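Local atomic coordinates of glycerate dehydrogenase related protein (Thermoplasma acidophilum, PDB entry 3GVX), a protein that probably reduces glyoxylate or hydroxypyruvate with a nicotinamide cofactor, as a member of the D-isomer specific 2-hydroxyacid dehydrogenase family. Residues E105-A109 with G110-Q114; A58-H62 with I63-G67; F7-D10 with G11-E15; T19-G23 with F24-W28. All blocks are in the same frame, centred on the assembly; numbering follows the deposited sequence.

Contact 1: residues E105-A109 with G110-Q114; sequences ELMKA and GIFRQ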
# COMPACT_ATOMS: atom_id res chain seq x y z
N GLU B 105 -10.21 -2.71 -17.86
CA GLU B 105 -11.24 -2.60 -18.88
C GLU B 105 -10.74 -3.20 -20.19
O GLU B 105 -11.45 -3.95 -20.83
CB GLU B 105 -11.63 -1.15 -19.10
CG GLU B 105 -12.61 -0.98 -20.23
CD GLU B 105 -12.97 0.48 -20.42
OE1 GLU B 105 -12.13 1.26 -20.93
OE2 GLU B 105 -14.10 0.85 -20.06
N LEU B 106 -9.53 -2.85 -20.58
CA LEU B 106 -8.94 -3.37 -21.81
C LEU B 106 -8.74 -4.88 -21.75
O LEU B 106 -9.18 -5.59 -22.63
CB LEU B 106 -7.63 -2.63 -22.14
CG LEU B 106 -7.66 -1.51 -23.19
CD1 LEU B 106 -8.98 -0.79 -23.17
CD2 LEU B 106 -6.46 -0.61 -22.99
N MSE B 107 -8.07 -5.37 -20.72
CA MSE B 107 -7.83 -6.81 -20.58
C MSE B 107 -9.10 -7.66 -20.65
O MSE B 107 -9.12 -8.73 -21.25
CB MSE B 107 -7.10 -7.12 -19.26
CG MSE B 107 -5.66 -6.65 -19.21
SE MSE B 107 -4.57 -7.65 -20.24
CE MSE B 107 -4.79 -9.18 -19.60
N LYS B 108 -10.17 -7.19 -20.04
CA LYS B 108 -11.41 -7.95 -20.05
C LYS B 108 -12.13 -8.07 -21.38
O LYS B 108 -12.97 -8.94 -21.56
CB LYS B 108 -12.36 -7.42 -18.99
CG LYS B 108 -12.10 -8.08 -17.70
CD LYS B 108 -12.77 -7.43 -16.55
CE LYS B 108 -12.67 -8.35 -15.36
NZ LYS B 108 -13.47 -7.87 -14.21
N ALA B 109 -11.79 -7.18 -22.30
CA ALA B 109 -12.37 -7.22 -23.63
C ALA B 109 -11.39 -7.95 -24.55
O ALA B 109 -11.53 -7.94 -25.76
CB ALA B 109 -12.63 -5.80 -24.12
N GLY B 110 -10.38 -8.60 -23.95
CA GLY B 110 -9.39 -9.33 -24.72
C GLY B 110 -8.34 -8.48 -25.41
O GLY B 110 -7.67 -8.94 -26.33
N ILE B 111 -8.20 -7.23 -24.98
CA ILE B 111 -7.22 -6.34 -25.58
C ILE B 111 -6.02 -6.24 -24.66
O ILE B 111 -6.11 -5.70 -23.55
CB ILE B 111 -7.81 -4.93 -25.82
CG1 ILE B 111 -9.03 -5.05 -26.74
CG2 ILE B 111 -6.75 -4.00 -26.43
CD1 ILE B 111 -9.93 -3.86 -26.74
N PHE B 112 -4.91 -6.79 -25.12
CA PHE B 112 -3.68 -6.80 -24.36
C PHE B 112 -2.87 -5.62 -24.77
O PHE B 112 -2.34 -5.56 -25.87
CB PHE B 112 -2.86 -8.05 -24.62
CG PHE B 112 -1.66 -8.17 -23.72
CD1 PHE B 112 -1.79 -8.67 -22.45
CD2 PHE B 112 -0.40 -7.82 -24.17
CE1 PHE B 112 -0.68 -8.83 -21.63
CE2 PHE B 112 0.72 -7.97 -23.34
CZ PHE B 112 0.57 -8.48 -22.07
N ARG B 113 -2.73 -4.67 -23.88
CA ARG B 113 -2.00 -3.51 -24.28
C ARG B 113 -1.21 -2.84 -23.18
O ARG B 113 -1.76 -2.22 -22.28
CB ARG B 113 -2.97 -2.56 -24.88
CG ARG B 113 -2.38 -1.34 -25.33
CD ARG B 113 -3.43 -0.34 -25.15
NE ARG B 113 -3.29 0.69 -26.14
CZ ARG B 113 -2.81 1.89 -25.88
NH1 ARG B 113 -2.44 2.20 -24.65
NH2 ARG B 113 -2.68 2.77 -26.86
N GLN B 114 0.09 -2.96 -23.31
CA GLN B 114 0.98 -2.43 -22.31
C GLN B 114 1.18 -0.95 -22.36
O GLN B 114 1.18 -0.32 -23.41
CB GLN B 114 2.32 -3.13 -22.38
CG GLN B 114 2.19 -4.61 -22.28
CD GLN B 114 3.50 -5.26 -22.01
OE1 GLN B 114 4.51 -4.93 -22.64
NE2 GLN B 114 3.52 -6.18 -21.05
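Leu-106 and Met-107 hold the backbone of Gly-110 and Ile-111 in a Schellman motif that ends the helix. Ile-111 N donates to Leu-106 O over 3.0 Å, and Gly-110 N reaches Met-107 O over a like distance. Leu-106 O is gripped twice, accepting also from Ala-109 N on the opposite face of its plane. Gly-110 is the C' residue, and its positive phi of 76° suits glycine. Beyond it Ile-111 comes back beside the last turn of helix 100-108, and the chain then leads away. The isobutyl group of Leu-106 crosses Ile-111, CG lying 4.2 Å from Ile-111 CG2, while its CD2 rests on the aliphatic part of Arg-113, 3.7 Å from CD. On another side Met-107, modelled as selenomethionine, makes a Met-aromatic contact: SE stands 3.7 Å from Phe-112 CD1 and obliquely to the ring. The bend at chi2 (-72°) brings the selenium there. Met-107 also packs on Ile-242 of the second subunit, and its carbonyl oxygen takes a further bond from Thr-245 OG1 of that subunit. The turn thus satisfies both carbonyls, with help from the partner chain at Met-107, while Leu-106, Met-107, Ile-111 and Phe-112 add apolar packing.

Contact 2: residues A58-H62 with I63-G67; sequences AGVDH and IDVNG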
# COMPACT_ATOMS: atom_id res chain seq x y z
N ALA B 58 -14.26 5.27 19.43
CA ALA B 58 -13.34 6.31 18.98
C ALA B 58 -13.47 7.59 19.80
O ALA B 58 -12.47 8.24 20.10
CB ALA B 58 -13.59 6.62 17.51
N GLY B 59 -14.70 7.92 20.16
CA GLY B 59 -14.97 9.12 20.95
C GLY B 59 -15.50 8.82 22.35
O GLY B 59 -16.01 7.73 22.62
N VAL B 60 -15.39 9.81 23.22
CA VAL B 60 -15.83 9.67 24.59
C VAL B 60 -16.89 10.69 24.97
O VAL B 60 -17.26 10.80 26.13
CB VAL B 60 -14.67 9.86 25.56
CG1 VAL B 60 -13.63 8.76 25.35
CG2 VAL B 60 -14.08 11.24 25.35
N ASP B 61 -17.39 11.44 24.01
CA ASP B 61 -18.38 12.45 24.35
C ASP B 61 -19.64 11.92 25.01
O ASP B 61 -20.34 12.66 25.69
CB ASP B 61 -18.70 13.29 23.11
CG ASP B 61 -17.44 13.91 22.50
OD1 ASP B 61 -16.63 14.49 23.26
OD2 ASP B 61 -17.24 13.80 21.27
N HIS B 62 -19.92 10.63 24.84
CA HIS B 62 -21.10 10.01 25.46
C HIS B 62 -20.75 9.48 26.85
O HIS B 62 -21.58 8.90 27.53
CB HIS B 62 -21.60 8.83 24.62
CG HIS B 62 -20.54 7.83 24.30
ND1 HIS B 62 -20.65 6.50 24.65
CD2 HIS B 62 -19.35 7.98 23.70
CE1 HIS B 62 -19.55 5.87 24.27
NE2 HIS B 62 -18.74 6.74 23.69
N ILE B 63 -19.50 9.66 27.26
CA ILE B 63 -19.07 9.19 28.56
C ILE B 63 -19.04 10.34 29.58
O ILE B 63 -18.66 11.48 29.26
CB ILE B 63 -17.69 8.51 28.46
CG1 ILE B 63 -17.81 7.24 27.62
CG2 ILE B 63 -17.15 8.23 29.85
CD1 ILE B 63 -16.53 6.71 27.06
N ASP B 64 -19.45 10.04 30.80
CA ASP B 64 -19.47 11.02 31.88
C ASP B 64 -18.06 11.38 32.36
O ASP B 64 -17.66 11.08 33.49
CB ASP B 64 -20.30 10.53 33.07
CG ASP B 64 -20.35 11.56 34.20
OD1 ASP B 64 -20.01 12.73 33.93
OD2 ASP B 64 -20.74 11.23 35.33
N VAL B 65 -17.33 12.03 31.46
CA VAL B 65 -15.96 12.47 31.70
C VAL B 65 -15.79 13.39 32.90
O VAL B 65 -14.85 13.23 33.67
CB VAL B 65 -15.43 13.20 30.46
CG1 VAL B 65 -13.95 13.51 30.64
CG2 VAL B 65 -15.69 12.35 29.20
N ASN B 66 -16.70 14.35 33.05
CA ASN B 66 -16.69 15.29 34.16
C ASN B 66 -16.69 14.54 35.48
O ASN B 66 -16.14 15.00 36.47
CB ASN B 66 -17.92 16.20 34.05
CG ASN B 66 -18.00 17.24 35.16
OD1 ASN B 66 -18.67 17.04 36.18
ND2 ASN B 66 -17.31 18.35 34.95
N GLY B 67 -17.30 13.36 35.47
CA GLY B 67 -17.38 12.53 36.66
C GLY B 67 -16.15 11.68 36.93
O GLY B 67 -16.10 10.95 37.91
O HOH W 1 -18.90 13.77 27.92
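Ile-63 folds back over Val-60 and His-62. Its CB sits 3.3 Å from Val-60 O. Next comes CG1, placed beside the backbone N (chi1 -66°), which lies over the centre of the His-62 imidazole, 4.0 Å from the ring centroid in a CH-pi contact. At the tip, CD1 reaches Val-60 CG1 at 3.9 Å and also nears His-62 NE2. The backbone frame for this is a type I beta turn from Val-60 to Ile-63, closed by the bond from Ile-63 N to Val-60 O at 2.8 Å, in the loop between strands 52-55 and 73-75. A water donates to both Asp-61 O and Ile-63 O, linking the two carbonyls. An alanine here is likely to strip the covering from one face of the His-62 ring and leave a gap beside Val-60 CG1. The ring is also held at its edge, where NE2 donates to Gly-59 O at 3.1 Å, nearly in the imidazole plane, and bonds to Ser-57 OG. At the end of an inverse gamma turn centred on Asp-64, Val-65 brings CG2 to 3.8 Å from Val-60 O, and both valines lean on Leu-74 of strand 73-75.

Contact 3: residues F7-D10 with G11-E15; sequences FPAD and GHVRE
An N-cap opens helix 11-20, where Asp-10 uses OD1 to accept from Val-13 N and, weakly, from His-12 N in the first turn. The straighter bond runs from Val-13 N to Asp-10 OD1, 3.0 Å long with an angle of 163°, and it meets the oxygen on the anti side, somewhat out of the carboxylate plane. His-12 N approaches the same OD1 at 2.7 Å, but with a bent angle that makes this second bond weak. The carboxylate can reach them because CG lies between the backbone N and the carbonyl carbon (chi1 56°), so that the group turns back over the start of the helix. The backbone then takes over: Arg-14 N donates to Asp-10 O at 2.7 Å, beginning the regular helical ladder. Negative charge at this end would be expected to interact favourably with the helix dipole. Beside the cap, Ala-9 points its methyl at the helix, CB resting 3.7 Å from Val-13 CG1, while Val-13 CG2 lies against Asp-10 OD1. The side chain of Arg-14 bends at chi2 and comes back along the incoming chain, bringing NH1 close to Ala-9 O; that approach is too short to be trusted in detail. Arg-14 also makes a cation-pi contact with Trp-28 on strand 26-28. The whole arrangement sits where the chain leaves strand 3-5 for helix 11-20, with Val-13 turned onto Ile-269 and Phe-273 of helix 266-279.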
# COMPACT_ATOMS: atom_id res chain seq x y z
N PHE B 7 -18.70 -4.95 30.40
CA PHE B 7 -19.76 -5.21 29.46
C PHE B 7 -19.74 -6.67 29.06
O PHE B 7 -18.74 -7.36 29.26
CB PHE B 7 -19.67 -4.29 28.22
CG PHE B 7 -18.33 -4.27 27.55
CD1 PHE B 7 -17.41 -3.26 27.85
CD2 PHE B 7 -17.98 -5.22 26.61
CE1 PHE B 7 -16.16 -3.22 27.23
CE2 PHE B 7 -16.73 -5.19 25.97
CZ PHE B 7 -15.82 -4.18 26.29
N PRO B 8 -20.86 -7.17 28.54
CA PRO B 8 -21.04 -8.55 28.10
C PRO B 8 -20.09 -8.79 26.93
O PRO B 8 -20.07 -8.05 25.96
CB PRO B 8 -22.52 -8.58 27.67
CG PRO B 8 -23.13 -7.46 28.50
CD PRO B 8 -22.11 -6.40 28.36
N ALA B 9 -19.27 -9.83 27.05
CA ALA B 9 -18.31 -10.13 26.00
C ALA B 9 -18.32 -11.62 25.71
O ALA B 9 -18.44 -12.43 26.62
CB ALA B 9 -16.92 -9.68 26.43
N ASP B 10 -18.20 -11.99 24.45
CA ASP B 10 -18.20 -13.41 24.15
C ASP B 10 -16.82 -14.04 24.19
O ASP B 10 -15.83 -13.41 24.59
CB ASP B 10 -18.87 -13.70 22.81
CG ASP B 10 -18.25 -12.93 21.67
OD1 ASP B 10 -17.03 -13.07 21.43
OD2 ASP B 10 -18.99 -12.18 21.01
N GLY B 11 -16.79 -15.31 23.78
CA GLY B 11 -15.57 -16.09 23.77
C GLY B 11 -14.56 -15.53 22.79
O GLY B 11 -13.36 -15.65 23.01
N HIS B 12 -15.05 -14.93 21.70
CA HIS B 12 -14.14 -14.34 20.72
C HIS B 12 -13.40 -13.19 21.40
O HIS B 12 -12.16 -13.14 21.43
CB HIS B 12 -14.91 -13.80 19.52
CG HIS B 12 -14.05 -13.51 18.33
ND1 HIS B 12 -14.55 -13.02 17.14
CD2 HIS B 12 -12.72 -13.68 18.14
CE1 HIS B 12 -13.56 -12.90 16.27
NE2 HIS B 12 -12.45 -13.29 16.85
N VAL B 13 -14.18 -12.27 21.95
CA VAL B 13 -13.64 -11.13 22.65
C VAL B 13 -12.73 -11.67 23.75
O VAL B 13 -11.59 -11.25 23.87
CB VAL B 13 -14.80 -10.29 23.23
CG1 VAL B 13 -14.26 -9.07 23.95
CG2 VAL B 13 -15.79 -9.92 22.11
N ARG B 14 -13.22 -12.64 24.50
CA ARG B 14 -12.42 -13.22 25.57
C ARG B 14 -11.09 -13.79 25.14
O ARG B 14 -10.09 -13.56 25.80
CB ARG B 14 -13.23 -14.28 26.31
CG ARG B 14 -13.87 -13.78 27.57
CD ARG B 14 -15.33 -14.12 27.63
NE ARG B 14 -15.75 -14.21 29.02
CZ ARG B 14 -16.93 -13.81 29.48
NH1 ARG B 14 -17.81 -13.28 28.67
NH2 ARG B 14 -17.20 -13.94 30.77
N GLU B 15 -11.05 -14.52 24.03
CA GLU B 15 -9.77 -15.08 23.58
C GLU B 15 -8.78 -13.98 23.27
O GLU B 15 -7.65 -14.00 23.75
CB GLU B 15 -9.92 -15.97 22.33
CG GLU B 15 -8.62 -16.74 22.06
CD GLU B 15 -8.56 -17.49 20.73
OE1 GLU B 15 -7.53 -18.15 20.48
OE2 GLU B 15 -9.53 -17.41 19.94

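Contact 4: residues T19-G23 with F24-W28; sequences TVLDG and FDLHW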
# COMPACT_ATOMS: atom_id res chain seq x y z
N THR B 19 -5.16 -13.39 24.92
CA THR B 19 -3.89 -13.38 24.20
C THR B 19 -3.19 -12.06 24.42
O THR B 19 -2.02 -12.04 24.82
CB THR B 19 -4.03 -13.60 22.68
OG1 THR B 19 -4.81 -14.78 22.42
CG2 THR B 19 -2.63 -13.80 22.07
N VAL B 20 -3.88 -10.95 24.18
CA VAL B 20 -3.28 -9.64 24.36
C VAL B 20 -2.91 -9.32 25.79
O VAL B 20 -1.85 -8.77 26.06
CB VAL B 20 -4.22 -8.50 23.87
CG1 VAL B 20 -3.64 -7.15 24.27
CG2 VAL B 20 -4.44 -8.59 22.36
N LEU B 21 -3.79 -9.66 26.73
CA LEU B 21 -3.54 -9.37 28.13
C LEU B 21 -3.09 -10.57 28.95
O LEU B 21 -3.39 -10.67 30.13
CB LEU B 21 -4.78 -8.72 28.76
CG LEU B 21 -5.07 -7.38 28.08
CD1 LEU B 21 -6.49 -6.96 28.38
CD2 LEU B 21 -4.03 -6.35 28.51
N ASP B 22 -2.38 -11.48 28.31
CA ASP B 22 -1.89 -12.66 29.01
C ASP B 22 -0.83 -12.15 29.98
O ASP B 22 0.19 -11.58 29.59
CB ASP B 22 -1.34 -13.68 27.99
CG ASP B 22 0.17 -13.85 28.04
OD1 ASP B 22 0.65 -14.81 28.68
OD2 ASP B 22 0.88 -13.02 27.43
N GLY B 23 -1.11 -12.32 31.27
CA GLY B 23 -0.22 -11.84 32.31
C GLY B 23 -0.91 -10.78 33.16
O GLY B 23 -0.29 -10.10 33.97
N PHE B 24 -2.21 -10.64 32.94
CA PHE B 24 -3.07 -9.73 33.69
C PHE B 24 -4.21 -10.60 34.11
O PHE B 24 -4.62 -11.49 33.36
CB PHE B 24 -3.66 -8.61 32.83
CG PHE B 24 -2.67 -7.61 32.34
CD1 PHE B 24 -1.66 -8.00 31.47
CD2 PHE B 24 -2.76 -6.26 32.70
CE1 PHE B 24 -0.76 -7.08 30.97
CE2 PHE B 24 -1.85 -5.32 32.19
CZ PHE B 24 -0.85 -5.74 31.33
N ASP B 25 -4.73 -10.36 35.30
CA ASP B 25 -5.87 -11.11 35.74
C ASP B 25 -7.05 -10.38 35.14
O ASP B 25 -7.14 -9.16 35.20
CB ASP B 25 -5.95 -11.11 37.26
CG ASP B 25 -4.69 -11.66 37.89
OD1 ASP B 25 -3.91 -10.87 38.44
OD2 ASP B 25 -4.46 -12.88 37.82
N LEU B 26 -7.95 -11.15 34.54
CA LEU B 26 -9.12 -10.57 33.92
C LEU B 26 -10.39 -10.89 34.66
O LEU B 26 -10.55 -11.96 35.25
CB LEU B 26 -9.26 -11.07 32.49
CG LEU B 26 -7.98 -10.80 31.73
CD1 LEU B 26 -7.75 -11.92 30.71
CD2 LEU B 26 -8.03 -9.39 31.13
N HIS B 27 -11.29 -9.93 34.63
CA HIS B 27 -12.56 -10.09 35.26
C HIS B 27 -13.59 -9.67 34.25
O HIS B 27 -13.40 -8.72 33.48
CB HIS B 27 -12.64 -9.25 36.51
CG HIS B 27 -11.62 -9.62 37.53
ND1 HIS B 27 -11.86 -10.51 38.55
CD2 HIS B 27 -10.31 -9.28 37.63
CE1 HIS B 27 -10.75 -10.70 39.24
NE2 HIS B 27 -9.80 -9.96 38.71
N TRP B 28 -14.68 -10.40 34.26
CA TRP B 28 -15.73 -10.15 33.34
C TRP B 28 -17.04 -9.86 33.96
O TRP B 28 -17.46 -10.43 34.96
CB TRP B 28 -15.87 -11.30 32.35
CG TRP B 28 -14.59 -11.59 31.68
CD1 TRP B 28 -13.57 -12.34 32.16
CD2 TRP B 28 -14.15 -11.07 30.42
NE1 TRP B 28 -12.52 -12.34 31.30
CE2 TRP B 28 -12.85 -11.57 30.21
CE3 TRP B 28 -14.72 -10.25 29.44
CZ2 TRP B 28 -12.10 -11.27 29.07
CZ3 TRP B 28 -13.98 -9.95 28.31
CH2 TRP B 28 -12.68 -10.47 28.14
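Leu-21 and Phe-24 both carry CG anti to the carbonyl carbon and beside the backbone N (chi1 -63° and -68°), and from these positions the leucine branch comes to lie over the phenyl ring. The two residues are the ends of a type II beta turn that leads from helix 11-20 into strand 26-28, the second half of a beta-alpha-beta crossover begun by strand 3-5. Leu-21 is the first residue to leave helical geometry, and the turn closes with a weak bond of 3.0 Å from Phe-24 N to Leu-21 O. Gly-23 takes the third place of the turn with phi at 117°, where a side chain would be jammed against the preceding carbonyl oxygen. Over the turn, Leu-21 CD2 stands 4.0 Å from the centroid of the Phe-24 ring, almost straight above its centre, in a CH-pi contact. The ring is also close to the turn itself: its CD1 lies 3.3 Å from Gly-23 C and 3.5 Å from Leu-21 O. Replacing Phe-24 by a serine would probably leave Leu-21 CD2 without the flat surface it rests on and open a gap above the turn. Phe-24 and Leu-26 both touch Val-3 of the neighbouring strand, while Leu-21 packs on Phe-273 and Arg-277 of helix 266-279. Leu-26 arrives at about a right angle to Leu-21 and places a single methyl, CD2, 4.0 Å from Leu-21 CD1 and 4.1 Å from Leu-21 CB.

In the fold
Contacts 3 and 4 begin and end one crossover: both use helix 11-20, their centres are 12 Å apart, and they meet at Trp-28, touched by Ala-9 (CB to Trp-28 CZ3 3.5 Å) and by Arg-14. Contact 2 follows strand 52-55 of the same five-stranded parallel sheet, its centre 23 Å from that of contact 3, with the nearest atoms about 10 Å apart and not touching. Contact 1 stands apart, its centre 49 to 54 Å from the others, where helix 100-108 ends against the second subunit; the Phe-112 side chain lies about 12 Å from a bound potassium ion. In this family the active site generally lies in the cleft between the two domains, but no cofactor or substrate is bound here to mark it.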